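Local coordinates for protein serine protease pet (Escherichia coli, PDB 4OM9) that acts as a secreted serine protease toxin of the autotransporter family, probably cutting the host cytoskeletal protein alpha-fodrin, at residues A[730-735]-A[750-755]; A[681-686]-A[701-706]. All blocks are in the same frame, centred on the assembly; numbering follows the deposited sequence.

Interaction 1 (A[730-735]-A[750-755]); sequences GGYELT and TGDIKS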
# COMPACT_ATOMS: atom_id res chain seq x y z
N GLY A 730 32.53 -7.85 -13.18
CA GLY A 730 33.68 -8.71 -13.35
C GLY A 730 33.33 -10.07 -13.92
O GLY A 730 34.10 -10.64 -14.70
N GLY A 731 32.16 -10.59 -13.54
CA GLY A 731 31.72 -11.90 -13.97
C GLY A 731 30.91 -11.83 -15.25
O GLY A 731 30.33 -12.83 -15.69
N TYR A 732 30.88 -10.64 -15.83
CA TYR A 732 30.20 -10.36 -17.09
C TYR A 732 28.68 -10.31 -16.90
O TYR A 732 28.17 -10.58 -15.80
CB TYR A 732 30.53 -11.40 -18.19
CG TYR A 732 31.97 -11.93 -18.27
CD1 TYR A 732 33.04 -11.23 -17.73
CD2 TYR A 732 32.23 -13.14 -18.91
CE1 TYR A 732 34.33 -11.72 -17.81
CE2 TYR A 732 33.52 -13.64 -18.99
CZ TYR A 732 34.57 -12.93 -18.44
OH TYR A 732 35.85 -13.42 -18.53
N GLU A 733 27.97 -9.96 -17.96
CA GLU A 733 26.52 -10.08 -17.98
C GLU A 733 26.10 -11.11 -19.00
O GLU A 733 26.75 -11.29 -20.03
CB GLU A 733 25.84 -8.73 -18.26
CG GLU A 733 26.67 -7.75 -19.04
CD GLU A 733 27.19 -6.62 -18.18
OE1 GLU A 733 26.50 -6.22 -17.20
OE2 GLU A 733 28.31 -6.12 -18.50
N LEU A 734 25.00 -11.80 -18.70
CA LEU A 734 24.51 -12.90 -19.52
C LEU A 734 23.02 -12.72 -19.79
O LEU A 734 22.24 -12.44 -18.87
CB LEU A 734 24.80 -14.25 -18.83
CG LEU A 734 23.94 -15.50 -19.02
CD1 LEU A 734 23.83 -15.88 -20.47
CD2 LEU A 734 24.48 -16.68 -18.21
N THR A 735 22.62 -12.85 -21.05
CA THR A 735 21.23 -12.64 -21.44
C THR A 735 20.52 -13.98 -21.70
O THR A 735 21.10 -14.87 -22.32
CB THR A 735 21.14 -11.71 -22.66
OG1 THR A 735 21.97 -10.56 -22.44
CG2 THR A 735 19.71 -11.26 -22.87
N THR A 750 31.72 -1.82 -18.39
CA THR A 750 32.82 -2.77 -18.48
C THR A 750 32.30 -4.17 -18.14
O THR A 750 31.38 -4.32 -17.34
CB THR A 750 33.99 -2.37 -17.53
OG1 THR A 750 34.47 -1.07 -17.88
CG2 THR A 750 35.15 -3.36 -17.62
N GLY A 751 32.88 -5.19 -18.76
CA GLY A 751 32.53 -6.57 -18.47
C GLY A 751 31.86 -7.24 -19.64
O GLY A 751 30.96 -6.66 -20.26
N ASP A 752 32.30 -8.45 -19.95
CA ASP A 752 31.86 -9.15 -21.17
C ASP A 752 30.36 -9.37 -21.17
O ASP A 752 29.72 -9.36 -20.12
CB ASP A 752 32.58 -10.49 -21.31
CG ASP A 752 34.10 -10.34 -21.32
OD1 ASP A 752 34.60 -9.31 -21.82
OD2 ASP A 752 34.79 -11.25 -20.83
N ILE A 753 29.78 -9.55 -22.35
CA ILE A 753 28.37 -9.90 -22.42
C ILE A 753 28.17 -11.08 -23.35
O ILE A 753 28.58 -11.06 -24.51
CB ILE A 753 27.49 -8.71 -22.86
CG1 ILE A 753 26.14 -9.21 -23.35
CG2 ILE A 753 28.17 -7.91 -23.93
CD1 ILE A 753 25.16 -8.09 -23.65
N LYS A 754 27.55 -12.13 -22.82
CA LYS A 754 27.33 -13.35 -23.56
C LYS A 754 25.85 -13.66 -23.57
O LYS A 754 25.11 -13.22 -22.70
CB LYS A 754 28.12 -14.50 -22.95
CG LYS A 754 27.58 -14.98 -21.64
CD LYS A 754 28.25 -16.25 -21.18
CE LYS A 754 27.67 -16.70 -19.84
NZ LYS A 754 28.10 -18.08 -19.50
N SER A 755 25.42 -14.42 -24.58
CA SER A 755 24.02 -14.78 -24.75
C SER A 755 23.86 -15.80 -25.86
O SER A 755 24.58 -15.75 -26.85
CB SER A 755 23.18 -13.55 -25.07
OG SER A 755 21.87 -13.93 -25.50

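Interaction 2 (A[681-686]-A[701-706]); sequences TALTIH and SNIKSG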
# COMPACT_ATOMS: atom_id res chain seq x y z
N THR A 681 27.97 -11.08 -4.94
CA THR A 681 26.52 -11.03 -4.86
C THR A 681 25.83 -11.17 -6.22
O THR A 681 25.66 -10.19 -6.94
CB THR A 681 26.06 -9.72 -4.15
OG1 THR A 681 26.48 -9.73 -2.77
CG2 THR A 681 24.51 -9.55 -4.22
N ALA A 682 25.41 -12.39 -6.55
CA ALA A 682 24.82 -12.66 -7.86
C ALA A 682 23.47 -11.98 -8.08
O ALA A 682 22.58 -12.04 -7.23
CB ALA A 682 24.69 -14.16 -8.06
N LEU A 683 23.33 -11.34 -9.25
CA LEU A 683 22.13 -10.60 -9.59
C LEU A 683 21.38 -11.26 -10.75
O LEU A 683 21.91 -11.36 -11.86
CB LEU A 683 22.47 -9.16 -9.96
CG LEU A 683 21.29 -8.35 -10.51
CD1 LEU A 683 20.11 -8.40 -9.57
CD2 LEU A 683 21.70 -6.92 -10.76
N THR A 684 20.14 -11.68 -10.50
CA THR A 684 19.36 -12.31 -11.55
C THR A 684 18.09 -11.54 -11.86
O THR A 684 17.21 -11.41 -11.02
CB THR A 684 18.98 -13.76 -11.20
OG1 THR A 684 20.18 -14.55 -11.07
CG2 THR A 684 18.12 -14.37 -12.30
N ILE A 685 18.01 -11.04 -13.09
CA ILE A 685 16.85 -10.28 -13.56
C ILE A 685 15.98 -11.18 -14.42
O ILE A 685 16.39 -11.56 -15.52
CB ILE A 685 17.29 -9.04 -14.34
CG1 ILE A 685 18.15 -8.16 -13.43
CG2 ILE A 685 16.10 -8.30 -14.87
CD1 ILE A 685 18.62 -6.86 -14.04
N HIS A 686 14.81 -11.56 -13.91
CA HIS A 686 13.96 -12.54 -14.59
C HIS A 686 13.10 -11.93 -15.69
O HIS A 686 12.96 -10.71 -15.78
CB HIS A 686 13.03 -13.25 -13.61
CG HIS A 686 13.74 -14.11 -12.60
ND1 HIS A 686 14.12 -15.40 -12.86
CD2 HIS A 686 14.11 -13.85 -11.32
CE1 HIS A 686 14.70 -15.92 -11.78
NE2 HIS A 686 14.70 -15.00 -10.84
N SER A 701 30.81 -9.94 -9.24
CA SER A 701 30.09 -11.11 -9.70
C SER A 701 29.41 -10.80 -11.03
O SER A 701 29.77 -9.84 -11.70
CB SER A 701 29.06 -11.54 -8.65
OG SER A 701 28.39 -12.73 -9.03
N ASN A 702 28.40 -11.59 -11.38
CA ASN A 702 27.72 -11.47 -12.66
C ASN A 702 26.23 -11.13 -12.55
O ASN A 702 25.61 -11.32 -11.51
CB ASN A 702 27.85 -12.78 -13.44
CG ASN A 702 27.06 -13.89 -12.81
OD1 ASN A 702 26.00 -14.26 -13.31
ND2 ASN A 702 27.54 -14.42 -11.68
N ILE A 703 25.68 -10.65 -13.67
CA ILE A 703 24.27 -10.28 -13.78
C ILE A 703 23.62 -11.09 -14.89
O ILE A 703 24.04 -11.01 -16.04
CB ILE A 703 24.10 -8.78 -14.10
CG1 ILE A 703 24.76 -7.93 -13.02
CG2 ILE A 703 22.63 -8.42 -14.26
CD1 ILE A 703 25.01 -6.51 -13.47
N LYS A 704 22.60 -11.86 -14.55
CA LYS A 704 21.83 -12.60 -15.54
C LYS A 704 20.50 -11.91 -15.75
O LYS A 704 19.85 -11.51 -14.78
CB LYS A 704 21.63 -14.05 -15.10
CG LYS A 704 22.94 -14.80 -14.94
CD LYS A 704 22.76 -16.21 -14.42
CE LYS A 704 24.13 -16.85 -14.18
NZ LYS A 704 24.07 -18.26 -13.72
N SER A 705 20.09 -11.77 -17.01
CA SER A 705 18.90 -10.98 -17.32
C SER A 705 18.08 -11.47 -18.52
O SER A 705 18.57 -11.52 -19.65
CB SER A 705 19.29 -9.52 -17.54
OG SER A 705 18.19 -8.74 -17.99
N GLY A 706 16.82 -11.80 -18.25
CA GLY A 706 15.89 -12.24 -19.26
C GLY A 706 14.78 -11.22 -19.40
O GLY A 706 13.74 -11.50 -20.01
O HOH W 1 22.89 -14.08 -11.75

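Interaction 1 (A[730-735]-A[750-755])
Tyr732 lays one face of its ring over the side chain of Asp752, a CH-pi contact in which Asp752 CB stands 3.6 Å from the ring centroid of Tyr732. The two side chains run alongside each other and point the same way. Asp752 OD2 sits over that face toward the rim, so close to Tyr732 CZ that its exact placement is doubtful, with the carboxylate turned 56° from the ring plane; Asp752 OD2 comes within 3.3 Å of Tyr732 OH, at too poor an angle for a hydrogen bond. The two segments are successive coils of the right-handed beta-helix of autotransporter passenger domains, and strands 733-735 and 753-755 pair in parallel. Backbone hydrogen bonds run alternately: Glu733 N to Asp752 O (2.8 Å), Lys754 N to Glu733 O, then Thr735 N to Lys754 O. On the face carrying Leu734 and Lys754, the lysine chain, extended beyond CG, passes across the leucine, and Lys754 CE rests 3.6 Å from Leu734 CD2. The face with Glu733, Thr735, Ile753 and Ser755 is buried, with Phe741 touching both Glu733 and Ile753. Here the Glu733 chain bends at chi2 (-106°), bringing OE2 to 3.2 Å from Gly751 O. This approach of two acceptors may favour a protonated carboxyl, although no bond is established; Gly751 O accepts one from Tyr790 OH. Farther along, Thr735 CB meets Ser755 CB at 3.7 Å, and Ser755 OG, also bonded to Lys757 N, makes a weak 3.4 Å hydrogen bond to Thr735 O.

Interaction 2 (A[681-686]-A[701-706])
Leu683 and Ile703 lie side by side in the buried interior, pointing the same way, with Leu683 CD2 3.9 Å from Ile703 CG2. The leucine branch reaches this place because CG stands anti to the backbone N (chi1 173°). Ile685 CD1 joins the apolar row by meeting the same methyl, Ile703 CG2, at 4.3 Å, while Ser705 OG sits 3.8 Å from both CB and CG2 of Ile685. Leu683 also touches Ile662 of the preceding coil, and Ile703 touches Glu733 of the following one. These are the inward-facing stacks of a parallel beta-helix, in which equivalent residues of successive coils pile on one another. The backbone ladder binding the two strands has four rungs: Leu683 N to Asn702 O, Lys704 N to Leu683 O (2.8 Å), Ile685 N to Lys704 O, and Gly706 N to Ile685 O (2.8 Å). The third rung is modelled implausibly short, so its exact length is doubtful. Ile703 CA and Ser705 CA add CA-H...O contacts to Leu683 O and Ile685 O. On the face carrying Thr684 and Lys704, a water bound mainly to Thr684 OG1, at 2.8 Å, makes a weak bridge between the strands, donating weakly to Leu683 O and to Asn702 OD1, while the amide's ND2 end is the one nearer Ala682 CB.

How the interactions relate
From the N terminus, strand 682-685 comes first; the chain then passes through strands 690-693 and 697-699 and returns as strand 703-705, where interaction 2 closes one coil. It goes on through strands 708-712 and 725-729 to 730-735, and after another circuit through strand 740-744 reaches 750-755, where interaction 1 closes a second coil. The two loops follow in series, neither nested nor crossing. Strand 733-735 joins them: Leu734 N lies 2.9 Å from Ile703 O, and Leu734 O is as close to Ser705 N, both probable hydrogen bonds. Strands 682-685, 703-705, 733-735 and 753-755 thus succeed one another along one face of the beta-helix.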